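Local coordinates for protein PatF (Prochloron didemni, PDB 4BG2) that is a member of the cyanobactin prenyltransferase family from the patellamide pathway, whose relatives prenylate peptides, though its own activity is uncertain, at residues R20-A25 against G64-C69; L42-S47 against L80-K85; S52-Q55 against R60-G63; K89-L94 against I98-F103. One frame throughout, in Å; residues are numbered along the deposited sequence.

In the fold
Contact 1 sets a helix on the closed antiparallel barrel, contact 2 a loop on a helix; contact 3 pairs two strands and contact 4 joins two outer helices. The barrel is consistent with those of other peptide prenyltransferases. Contacts 1 and 3 share strand 60-70, with centres about 9 Å apart, and S53 OG is probably hydrogen-bonded to R65 NE at 2.9 Å. Contacts 2 and 4 share helix 79-91, their centres about 17 Å apart, and join where L80, A83 and F84 pack on F103. Contacts 1 and 2 meet through V68 and I44, whereas contacts 3 and 4 are separated by about 14 Å between nearest atoms. No ligand marks an active site here.

Contact 1: R20-A25 against G64-C69; sequences RTHQEA and GRYEVC
Y66 sends its phenol out from strand 60-70 to helix 3-25, where it is received by two consecutive residues, H22 and Q23. The phenolic oxygen is the meeting point: Y66 OH lies 3.2 Å from Q23 CG and 3.4 Å from H22 CD2, the latter approach coming at the edge of the imidazole and near its plane. The two rings are oblique, with centroids 5.3 Å apart and planes at 70°, and the two side chains pass with their ends pointing opposite ways. H22 CD2 lies 3.7 Å from both CE1 and CZ of Y66. Q23 instead crosses the tyrosine at about a right angle, laying its aliphatic CG rather than its amide against the oxygen.

The next shell holds the polar ends of these side chains. With CG of H22 anti to the backbone N (chi1 -177°), the imidazole is carried off the helix toward the strand, where ND1 is held by Y300 OH; NE2 makes a weak hydrogen bond to S53 O. The Q23 amide is drawn to E38 by a hydrogen bond from NE2, while R20 makes a salt bridge to the same glutamate. A weak hydrogen bond links Y66 OH to V19 O one helical turn back. R65, the residue before Y66, turns its end away, and its NE is hydrogen-bonded to S53 OG.

The local axes of helix and strand run 9.4 Å apart and roughly antiparallel, at 156°. The interface is buried, with L34 and F37 of helix 34-42 packed against Y66, and S52 of strand 48-57 touching both H22 and Y66.

Contact 2: L42-S47 against L80-K85; sequences LEIEGS and LTHAFK
H82 ND1 is hydrogen-bonded to water 1 at 2.7 Å, and that water in turn donates to E43 OE1, so the helix and the loop are joined through solvent rather than by a direct polar bond. A matching bridge leaves the other nitrogen: water 2, in the plane of the ring, stands 2.8 Å from H82 NE2 and accepts from the backbone of E45, its oxygen lying 2.9 Å from E45 N. The two waters, with I44 over the face, probably hold the ring's rotation.

Between them the ring is packed as well as wetted. I44 CG1 sits 3.9 Å from the H82 ring centroid and only 2° off the normal, a CH-pi contact over the centre of one face; T81 OG1 lies beyond the opposite face, toward the rim. The isoleucine branch reaches this place with CG1 anti to its carbonyl carbon (chi1 -59°). Backbone atoms add to the fit, with E43 O at 3.5 Å from H82 CE1.

Farther out, K85 passes E43 at about a right angle, K85 CD being 3.9 Å from E43 OE1, while K85 NZ stays 5.5 Å from that oxygen. R15 binds I44 O and K12 pairs with E45, tying the loop to helix 3-25 as well. What joins loop 42-47 to helix 79-91 is therefore one apolar ring contact flanked by water bridges, with attraction between E43 and K85 probably a weak, long-range addition.

Contact 3: S52-Q55 against R60-G63; sequences SSCQ and RLQG
Q55 and Q62 form a hydrogen-bonded antiparallel pair between strands 48-57 and 60-70. Both backbone bonds are 2.9 Å long, one from Q55 N to Q62 O and one from Q62 N to Q55 O, the second nearly straight at 171°. CA-H...O contacts accompany them: C54 CA lies 3.3 Å from Q62 O, and L61 CA 3.5 Å from Q55 O.

The tight side is the face bearing C54 and L61. Here C54 SG touches L61 CD2 at 4.1 Å and also packs against the backbone of G63, where no side chain intervenes; F26 extends this patch, and H22 also lies against C54. L61 has CG anti to its backbone N, which places CD2 beside the sulfur.

On the other face lie the two glutamines, and the packing is looser. Q55 CB and Q62 CB are 4.4 Å apart, but the chains then part: Q55 stays extended, whereas Q62 bends at chi2 (52°) and its OE1 accepts from G64 N. R60 points its charged end away, toward solvent.

Beyond the pair, the S53 backbone bonds to R65 rather than to the residue expected from a regular ladder, consistent with a beta bulge at G63-G64. Between these segments the backbone bonds do most of the polar work, and the C54-L61 face supplies the apolar packing.

Contact 4: K89-L94 against I98-F103; sequences KIDSQL and INRDSF
D91 and R100 close the turn between helix 79-91 and helix 101-110 with a salt bridge. R100 NH2 donates to D91 OD2 at 3.0 Å, almost straight at 174°, and the oxygen uses its anti lone pair. Carboxylate and guanidinium are nearly coplanar, 12° apart, so the acid meets the arginine at an edge. R100 NH1 has a second carboxylate, D88 OD1, about one helical turn earlier; two acids thus hold the guanidinium. In R100, CG lies between the backbone N and the carbonyl carbon (chi1 56°), and the chain bends at chi3 to bring NH2 to D91.

Two helices joined by a short loop lie here on the outside of the barrel, with strands 133-140 and 173-181 beneath them. At the second helix R100 occupies the N-cap position, and N99 OD1 accepts from D101 N at 3.0 Å, an Asx turn. At the first helix's end Q93 N donates to I90 O.

I98 CB lies against D91 OD2 at 3.6 Å; the apolar contact is I98 CG1 to I90 CG2, 4.2 Å. F182 touches both isoleucines, and L180 lies against I98 and R100.

Contact 1: R20-A25 against G64-C69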
loop_
_atom_site.group_PDB
_atom_site.type_symbol
_atom_site.label_atom_id
_atom_site.label_comp_id
_atom_site.label_asym_id
_atom_site.label_seq_id
_atom_site.Cartn_x
_atom_site.Cartn_y
_atom_site.Cartn_z
ATOM N N ARG A 20 -14.750 8.224 4.560
ATOM C CA ARG A 20 -16.080 7.958 5.159
ATOM C C ARG A 20 -16.958 7.045 4.277
ATOM O O ARG A 20 -17.546 6.093 4.758
ATOM C CB ARG A 20 -16.816 9.256 5.440
ATOM C CG ARG A 20 -16.182 10.099 6.547
ATOM C CD ARG A 20 -16.501 9.566 7.940
ATOM N NE ARG A 20 -15.700 10.219 8.985
ATOM C CZ ARG A 20 -15.911 11.457 9.433
ATOM N NH1 ARG A 20 -16.885 12.210 8.926
ATOM N NH2 ARG A 20 -15.134 11.956 10.386
ATOM N N THR A 21 -17.000 7.323 2.984
ATOM C CA THR A 21 -17.762 6.491 2.052
ATOM C C THR A 21 -17.312 5.036 2.078
ATOM O O THR A 21 -18.126 4.126 2.030
ATOM C CB THR A 21 -17.663 7.051 0.641
ATOM O OG1 THR A 21 -18.139 8.398 0.670
ATOM C CG2 THR A 21 -18.502 6.221 -0.351
ATOM N N HIS A 22 -16.013 4.816 2.234
ATOM C CA HIS A 22 -15.487 3.460 2.352
ATOM C C HIS A 22 -15.960 2.748 3.634
ATOM O O HIS A 22 -16.364 1.563 3.597
ATOM C CB HIS A 22 -13.970 3.519 2.321
ATOM C CG HIS A 22 -13.307 2.185 2.366
ATOM N ND1 HIS A 22 -13.170 1.389 1.250
ATOM C CD2 HIS A 22 -12.729 1.509 3.384
ATOM C CE1 HIS A 22 -12.530 0.281 1.578
ATOM N NE2 HIS A 22 -12.254 0.327 2.869
ATOM N N GLN A 23 -15.886 3.458 4.764
ATOM C CA GLN A 23 -16.403 2.929 6.026
ATOM C C GLN A 23 -17.884 2.556 5.899
ATOM O O GLN A 23 -18.296 1.500 6.383
ATOM C CB GLN A 23 -16.269 3.953 7.159
ATOM C CG GLN A 23 -14.835 4.196 7.594
ATOM C CD GLN A 23 -14.689 5.433 8.470
ATOM O OE1 GLN A 23 -15.618 5.819 9.199
ATOM N NE2 GLN A 23 -13.517 6.081 8.387
ATOM N N GLU A 24 -18.674 3.431 5.279
ATOM C CA GLU A 24 -20.105 3.175 5.136
ATOM C C GLU A 24 -20.333 1.921 4.301
ATOM O O GLU A 24 -21.054 1.029 4.702
ATOM C CB GLU A 24 -20.822 4.350 4.455
ATOM C CG GLU A 24 -20.770 5.673 5.210
ATOM C CD GLU A 24 -21.538 6.787 4.506
ATOM O OE1 GLU A 24 -21.622 6.783 3.248
ATOM O OE2 GLU A 24 -22.071 7.664 5.222
ATOM N N ALA A 25 -19.705 1.870 3.137
ATOM C CA ALA A 25 -19.895 0.768 2.193
ATOM C C ALA A 25 -19.526 -0.619 2.745
ATOM O O ALA A 25 -20.177 -1.607 2.425
ATOM C CB ALA A 25 -19.115 1.040 0.922
ATOM N N GLY A 64 -11.201 -1.445 7.022
ATOM C CA GLY A 64 -10.637 -0.201 7.567
ATOM C C GLY A 64 -9.163 -0.049 7.225
ATOM O O GLY A 64 -8.319 -0.050 8.117
ATOM N N ARG A 65 -8.871 0.100 5.931
ATOM C CA ARG A 65 -7.519 0.126 5.399
ATOM C C ARG A 65 -7.350 1.272 4.404
ATOM O O ARG A 65 -8.051 1.318 3.367
ATOM C CB ARG A 65 -7.187 -1.189 4.701
ATOM C CG ARG A 65 -7.292 -2.412 5.582
ATOM C CD ARG A 65 -7.456 -3.680 4.762
ATOM N NE ARG A 65 -6.389 -3.786 3.772
ATOM C CZ ARG A 65 -5.198 -4.310 4.003
ATOM N NH1 ARG A 65 -4.887 -4.829 5.188
ATOM N NH2 ARG A 65 -4.301 -4.310 3.035
ATOM N N TYR A 66 -6.435 2.192 4.719
ATOM C CA TYR A 66 -6.161 3.355 3.897
ATOM C C TYR A 66 -4.686 3.678 3.824
ATOM O O TYR A 66 -3.965 3.606 4.839
ATOM C CB TYR A 66 -6.815 4.580 4.509
ATOM C CG TYR A 66 -8.267 4.402 4.826
ATOM C CD1 TYR A 66 -9.228 4.568 3.839
ATOM C CD2 TYR A 66 -8.694 4.104 6.121
ATOM C CE1 TYR A 66 -10.567 4.411 4.116
ATOM C CE2 TYR A 66 -10.043 3.968 6.412
ATOM C CZ TYR A 66 -10.972 4.119 5.394
ATOM O OH TYR A 66 -12.327 3.978 5.632
ATOM N N GLU A 67 -4.246 4.076 2.638
ATOM C CA GLU A 67 -2.955 4.731 2.449
ATOM C C GLU A 67 -3.238 6.085 1.801
ATOM O O GLU A 67 -3.912 6.156 0.783
ATOM C CB GLU A 67 -2.022 3.951 1.502
ATOM C CG GLU A 67 -1.571 2.588 1.913
ATOM C CD GLU A 67 -1.009 2.548 3.309
ATOM O OE1 GLU A 67 -0.187 3.486 3.796
ATOM O OE2 GLU A 67 -1.432 1.531 3.853
ATOM N N VAL A 68 -2.692 7.151 2.394
ATOM C CA VAL A 68 -2.833 8.490 1.889
ATOM C C VAL A 68 -1.470 9.122 1.644
ATOM O O VAL A 68 -0.533 9.015 2.472
ATOM C CB VAL A 68 -3.622 9.337 2.889
ATOM C CG1 VAL A 68 -3.788 10.768 2.366
ATOM C CG2 VAL A 68 -4.986 8.711 3.138
ATOM N N CYS A 69 -1.334 9.796 0.515
ATOM C CA CYS A 69 -0.142 10.614 0.310
ATOM C C CYS A 69 -0.381 11.743 -0.664
ATOM O O CYS A 69 -1.314 11.711 -1.471
ATOM C CB CYS A 69 1.032 9.761 -0.180
ATOM S SG CYS A 69 0.823 9.069 -1.848
#

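Contact 2: L42-S47 against L80-K85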
loop_
_atom_site.group_PDB
_atom_site.type_symbol
_atom_site.label_atom_id
_atom_site.label_comp_id
_atom_site.label_asym_id
_atom_site.label_seq_id
_atom_site.Cartn_x
_atom_site.Cartn_y
_atom_site.Cartn_z
ATOM N N LEU A 42 -6.070 15.219 7.238
ATOM C CA LEU A 42 -6.509 16.581 7.019
ATOM C C LEU A 42 -5.366 17.587 7.105
ATOM O O LEU A 42 -5.487 18.673 6.563
ATOM C CB LEU A 42 -7.597 16.966 8.028
ATOM C CG LEU A 42 -8.971 16.319 7.832
ATOM C CD1 LEU A 42 -9.947 16.846 8.881
ATOM C CD2 LEU A 42 -9.489 16.596 6.437
ATOM N N GLU A 43 -4.273 17.223 7.781
ATOM C CA GLU A 43 -3.117 18.098 7.902
ATOM C C GLU A 43 -2.168 18.042 6.718
ATOM O O GLU A 43 -1.260 18.857 6.634
ATOM C CB GLU A 43 -2.327 17.776 9.170
ATOM C CG GLU A 43 -3.115 17.962 10.456
ATOM C CD GLU A 43 -2.236 17.826 11.692
ATOM O OE1 GLU A 43 -1.402 16.895 11.751
ATOM O OE2 GLU A 43 -2.362 18.663 12.606
ATOM N N ILE A 44 -2.357 17.101 5.795
ATOM C CA ILE A 44 -1.479 17.012 4.637
ATOM C C ILE A 44 -1.812 18.131 3.665
ATOM O O ILE A 44 -2.984 18.310 3.285
ATOM C CB ILE A 44 -1.563 15.646 3.937
ATOM C CG1 ILE A 44 -1.191 14.545 4.924
ATOM C CG2 ILE A 44 -0.588 15.588 2.758
ATOM C CD1 ILE A 44 -1.546 13.165 4.444
ATOM N N GLU A 45 -0.788 18.899 3.283
ATOM C CA GLU A 45 -0.975 20.014 2.356
ATOM C C GLU A 45 -0.895 19.566 0.895
ATOM O O GLU A 45 -0.211 18.589 0.560
ATOM C CB GLU A 45 0.037 21.142 2.626
ATOM C CG GLU A 45 -0.275 21.997 3.862
ATOM C CD GLU A 45 -1.686 22.594 3.855
ATOM O OE1 GLU A 45 -2.186 22.970 2.762
ATOM O OE2 GLU A 45 -2.306 22.676 4.944
ATOM N N GLY A 46 -1.599 20.292 0.031
ATOM C CA GLY A 46 -1.625 19.991 -1.398
ATOM C C GLY A 46 -2.689 18.962 -1.729
ATOM O O GLY A 46 -3.633 18.775 -0.984
ATOM N N SER A 47 -2.522 18.284 -2.851
ATOM C CA SER A 47 -3.497 17.321 -3.317
ATOM C C SER A 47 -3.014 15.931 -2.928
ATOM O O SER A 47 -1.845 15.600 -3.133
ATOM C CB SER A 47 -3.628 17.431 -4.837
ATOM O OG SER A 47 -4.610 16.542 -5.324
ATOM N N LEU A 80 7.789 12.849 6.159
ATOM C CA LEU A 80 8.042 12.114 7.392
ATOM C C LEU A 80 7.337 12.707 8.621
ATOM O O LEU A 80 6.931 11.984 9.515
ATOM C CB LEU A 80 9.550 11.989 7.682
ATOM C CG LEU A 80 10.365 11.055 6.760
ATOM C CD1 LEU A 80 11.855 11.311 6.939
ATOM C CD2 LEU A 80 10.032 9.602 7.004
ATOM N N THR A 81 7.178 14.010 8.672
ATOM C CA THR A 81 6.599 14.619 9.850
ATOM C C THR A 81 5.209 14.063 10.102
ATOM O O THR A 81 4.830 13.840 11.232
ATOM C CB THR A 81 6.543 16.140 9.731
ATOM O OG1 THR A 81 5.835 16.498 8.530
ATOM C CG2 THR A 81 7.938 16.704 9.698
ATOM N N HIS A 82 4.460 13.806 9.035
ATOM C CA HIS A 82 3.124 13.221 9.174
ATOM C C HIS A 82 3.178 11.838 9.792
ATOM O O HIS A 82 2.345 11.482 10.622
ATOM C CB HIS A 82 2.405 13.185 7.808
ATOM C CG HIS A 82 2.169 14.547 7.237
ATOM N ND1 HIS A 82 1.389 15.488 7.872
ATOM C CD2 HIS A 82 2.665 15.152 6.134
ATOM C CE1 HIS A 82 1.390 16.605 7.168
ATOM N NE2 HIS A 82 2.150 16.421 6.103
ATOM N N ALA A 83 4.154 11.048 9.377
ATOM C CA ALA A 83 4.326 9.704 9.903
ATOM C C ALA A 83 4.669 9.741 11.382
ATOM O O ALA A 83 4.049 9.060 12.198
ATOM C CB ALA A 83 5.422 8.985 9.144
ATOM N N PHE A 84 5.659 10.544 11.731
ATOM C CA PHE A 84 6.091 10.636 13.128
ATOM C C PHE A 84 4.990 11.158 14.033
ATOM O O PHE A 84 4.808 10.632 15.111
ATOM C CB PHE A 84 7.369 11.477 13.252
ATOM C CG PHE A 84 8.578 10.838 12.599
ATOM C CD1 PHE A 84 8.901 9.507 12.821
ATOM C CD2 PHE A 84 9.395 11.573 11.774
ATOM C CE1 PHE A 84 10.016 8.928 12.243
ATOM C CE2 PHE A 84 10.520 11.008 11.199
ATOM C CZ PHE A 84 10.820 9.681 11.414
ATOM N N LYS A 85 4.257 12.186 13.608
ATOM C CA LYS A 85 3.102 12.670 14.384
ATOM C C LYS A 85 2.083 11.577 14.633
ATOM O O LYS A 85 1.547 11.468 15.722
ATOM C CB LYS A 85 2.364 13.780 13.653
ATOM C CG LYS A 85 2.940 15.180 13.810
ATOM C CD LYS A 85 2.283 16.087 12.765
ATOM C CE LYS A 85 2.281 17.541 13.165
ATOM N NZ LYS A 85 3.656 18.003 13.502
HETATM O O HOH W 1 -0.537 14.786 9.618
HETATM O O HOH W 2 1.969 18.380 4.181
#

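Contact 3: S52-Q55 against R60-G63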
loop_
_atom_site.group_PDB
_atom_site.type_symbol
_atom_site.label_atom_id
_atom_site.label_comp_id
_atom_site.label_asym_id
_atom_site.label_seq_id
_atom_site.Cartn_x
_atom_site.Cartn_y
_atom_site.Cartn_z
ATOM N N SER A 52 -7.894 3.216 -0.574
ATOM C CA SER A 52 -8.628 2.385 0.364
ATOM C C SER A 52 -8.547 0.918 -0.094
ATOM O O SER A 52 -8.389 0.638 -1.274
ATOM C CB SER A 52 -10.098 2.822 0.434
ATOM O OG SER A 52 -10.249 4.216 0.678
ATOM N N SER A 53 -8.725 -0.018 0.818
ATOM C CA SER A 53 -8.765 -1.417 0.427
ATOM C C SER A 53 -9.593 -2.276 1.378
ATOM O O SER A 53 -9.976 -1.847 2.486
ATOM C CB SER A 53 -7.344 -1.951 0.310
ATOM O OG SER A 53 -6.683 -1.915 1.563
ATOM N N CYS A 54 -9.889 -3.475 0.912
ATOM C CA CYS A 54 -10.545 -4.501 1.705
ATOM C C CYS A 54 -9.740 -5.761 1.612
ATOM O O CYS A 54 -9.436 -6.242 0.512
ATOM C CB CYS A 54 -11.950 -4.764 1.201
ATOM S SG CYS A 54 -13.037 -3.335 1.342
ATOM N N GLN A 55 -9.343 -6.282 2.758
ATOM C CA GLN A 55 -8.691 -7.594 2.804
ATOM C C GLN A 55 -9.788 -8.619 2.973
ATOM O O GLN A 55 -10.563 -8.562 3.936
ATOM C CB GLN A 55 -7.712 -7.687 3.955
ATOM C CG GLN A 55 -6.994 -9.019 4.067
ATOM C CD GLN A 55 -5.807 -8.918 5.001
ATOM O OE1 GLN A 55 -5.968 -8.842 6.220
ATOM N NE2 GLN A 55 -4.612 -8.886 4.434
ATOM N N ARG A 60 -14.850 -13.449 5.352
ATOM C CA ARG A 60 -14.460 -12.307 6.201
ATOM C C ARG A 60 -13.932 -11.188 5.348
ATOM O O ARG A 60 -13.195 -11.419 4.391
ATOM C CB ARG A 60 -13.386 -12.677 7.216
ATOM C CG ARG A 60 -13.846 -13.771 8.176
ATOM C CD ARG A 60 -12.965 -13.860 9.417
ATOM N NE ARG A 60 -13.674 -14.456 10.547
ATOM C CZ ARG A 60 -14.491 -13.801 11.374
ATOM N NH1 ARG A 60 -14.731 -12.504 11.219
ATOM N NH2 ARG A 60 -15.080 -14.452 12.370
ATOM N N LEU A 61 -14.300 -9.977 5.726
ATOM C CA LEU A 61 -13.865 -8.769 5.066
ATOM C C LEU A 61 -13.373 -7.780 6.109
ATOM O O LEU A 61 -14.080 -7.481 7.047
ATOM C CB LEU A 61 -15.025 -8.157 4.277
ATOM C CG LEU A 61 -14.693 -6.946 3.407
ATOM C CD1 LEU A 61 -15.571 -6.901 2.167
ATOM C CD2 LEU A 61 -14.831 -5.646 4.203
ATOM N N GLN A 62 -12.165 -7.272 5.913
ATOM C CA GLN A 62 -11.623 -6.200 6.746
ATOM C C GLN A 62 -11.428 -4.951 5.900
ATOM O O GLN A 62 -10.586 -4.918 5.018
ATOM C CB GLN A 62 -10.312 -6.656 7.370
ATOM C CG GLN A 62 -9.659 -5.615 8.236
ATOM C CD GLN A 62 -10.606 -5.041 9.276
ATOM O OE1 GLN A 62 -10.907 -3.835 9.263
ATOM N NE2 GLN A 62 -11.107 -5.906 10.157
ATOM N N GLY A 63 -12.248 -3.936 6.152
ATOM C CA GLY A 63 -12.317 -2.763 5.285
ATOM C C GLY A 63 -11.672 -1.479 5.784
ATOM O O GLY A 63 -11.648 -0.489 5.058
#

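Contact 4: K89-L94 against I98-F103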
loop_
_atom_site.group_PDB
_atom_site.type_symbol
_atom_site.label_atom_id
_atom_site.label_comp_id
_atom_site.label_asym_id
_atom_site.label_seq_id
_atom_site.Cartn_x
_atom_site.Cartn_y
_atom_site.Cartn_z
ATOM N N LYS A 89 0.954 9.881 18.261
ATOM C CA LYS A 89 -0.422 9.772 18.743
ATOM C C LYS A 89 -0.834 8.311 19.045
ATOM O O LYS A 89 -1.448 8.023 20.068
ATOM C CB LYS A 89 -1.387 10.452 17.767
ATOM C CG LYS A 89 -1.054 11.930 17.595
ATOM C CD LYS A 89 -2.246 12.859 17.429
ATOM C CE LYS A 89 -1.959 14.189 18.113
ATOM N NZ LYS A 89 -3.206 14.992 18.155
ATOM N N ILE A 90 -0.420 7.377 18.216
ATOM C CA ILE A 90 -0.822 5.985 18.401
ATOM C C ILE A 90 -0.108 5.331 19.585
ATOM O O ILE A 90 -0.711 4.578 20.344
ATOM C CB ILE A 90 -0.638 5.203 17.088
ATOM C CG1 ILE A 90 -1.699 5.688 16.092
ATOM C CG2 ILE A 90 -0.751 3.699 17.306
ATOM C CD1 ILE A 90 -1.421 5.327 14.660
ATOM N N ASP A 91 1.176 5.608 19.728
ATOM C CA ASP A 91 1.976 4.975 20.771
ATOM C C ASP A 91 1.438 5.336 22.150
ATOM O O ASP A 91 1.357 4.473 23.031
ATOM C CB ASP A 91 3.447 5.371 20.652
ATOM C CG ASP A 91 4.374 4.170 20.628
ATOM O OD1 ASP A 91 4.127 3.179 21.356
ATOM O OD2 ASP A 91 5.381 4.228 19.890
ATOM N N SER A 92 1.021 6.592 22.320
ATOM C CA SER A 92 0.499 7.044 23.596
ATOM C C SER A 92 -0.834 6.398 24.008
ATOM O O SER A 92 -1.318 6.644 25.114
ATOM C CB SER A 92 0.372 8.569 23.626
ATOM O OG SER A 92 -0.189 9.072 22.451
ATOM N N GLN A 93 -1.416 5.578 23.142
ATOM C CA GLN A 93 -2.612 4.811 23.482
ATOM C C GLN A 93 -2.257 3.615 24.351
ATOM O O GLN A 93 -1.375 2.825 24.005
ATOM C CB GLN A 93 -3.285 4.306 22.206
ATOM C CG GLN A 93 -4.685 3.749 22.409
ATOM C CD GLN A 93 -5.653 4.785 22.927
ATOM O OE1 GLN A 93 -5.421 5.993 22.808
ATOM N NE2 GLN A 93 -6.761 4.320 23.495
ATOM N N LEU A 94 -2.948 3.481 25.480
ATOM C CA LEU A 94 -2.753 2.336 26.374
ATOM C C LEU A 94 -3.115 1.047 25.643
ATOM O O LEU A 94 -4.124 0.979 24.926
ATOM C CB LEU A 94 -3.597 2.457 27.648
ATOM C CG LEU A 94 -3.403 1.301 28.650
ATOM C CD1 LEU A 94 -2.057 1.414 29.358
ATOM C CD2 LEU A 94 -4.527 1.217 29.671
ATOM N N ILE A 98 4.323 -0.161 19.715
ATOM C CA ILE A 98 4.786 0.022 18.365
ATOM C C ILE A 98 6.304 -0.122 18.329
ATOM O O ILE A 98 7.007 0.624 18.987
ATOM C CB ILE A 98 4.405 1.435 17.851
ATOM C CG1 ILE A 98 2.896 1.593 17.722
ATOM C CG2 ILE A 98 5.047 1.719 16.510
ATOM C CD1 ILE A 98 2.269 0.725 16.662
ATOM N N ASN A 99 6.798 -1.050 17.520
ATOM C CA ASN A 99 8.222 -1.143 17.260
ATOM C C ASN A 99 8.547 -0.369 16.011
ATOM O O ASN A 99 8.331 -0.858 14.879
ATOM C CB ASN A 99 8.684 -2.592 17.125
ATOM C CG ASN A 99 10.195 -2.717 17.023
ATOM O OD1 ASN A 99 10.907 -1.747 16.777
ATOM N ND2 ASN A 99 10.685 -3.916 17.216
ATOM N N ARG A 100 9.079 0.836 16.206
ATOM C CA ARG A 100 9.393 1.705 15.086
ATOM C C ARG A 100 10.875 1.695 14.687
ATOM O O ARG A 100 11.284 2.500 13.886
ATOM C CB ARG A 100 8.899 3.140 15.353
ATOM C CG ARG A 100 9.379 3.842 16.619
ATOM C CD ARG A 100 8.970 5.305 16.584
ATOM N NE ARG A 100 7.802 5.540 17.412
ATOM C CZ ARG A 100 7.184 6.710 17.581
ATOM N NH1 ARG A 100 7.579 7.817 16.964
ATOM N NH2 ARG A 100 6.129 6.754 18.386
ATOM N N ASP A 101 11.649 0.749 15.199
ATOM C CA ASP A 101 13.082 0.705 14.940
ATOM C C ASP A 101 13.414 0.705 13.438
ATOM O O ASP A 101 14.191 1.542 13.006
ATOM C CB ASP A 101 13.740 -0.479 15.669
ATOM C CG ASP A 101 13.772 -0.288 17.194
ATOM O OD1 ASP A 101 13.306 0.781 17.686
ATOM O OD2 ASP A 101 14.260 -1.191 17.912
ATOM N N SER A 102 12.800 -0.178 12.640
ATOM C CA SER A 102 13.168 -0.270 11.214
ATOM C C SER A 102 12.854 0.992 10.466
ATOM O O SER A 102 13.685 1.505 9.710
ATOM C CB SER A 102 12.447 -1.421 10.521
ATOM O OG SER A 102 12.905 -2.655 11.010
ATOM N N PHE A 103 11.648 1.511 10.668
ATOM C CA PHE A 103 11.268 2.776 10.026
ATOM C C PHE A 103 12.157 3.973 10.456
ATOM O O PHE A 103 12.583 4.776 9.616
ATOM C CB PHE A 103 9.801 3.101 10.303
ATOM C CG PHE A 103 9.322 4.322 9.595
ATOM C CD1 PHE A 103 9.122 4.303 8.219
ATOM C CD2 PHE A 103 9.070 5.492 10.287
ATOM C CE1 PHE A 103 8.709 5.430 7.538
ATOM C CE2 PHE A 103 8.653 6.624 9.613
ATOM C CZ PHE A 103 8.470 6.592 8.236
#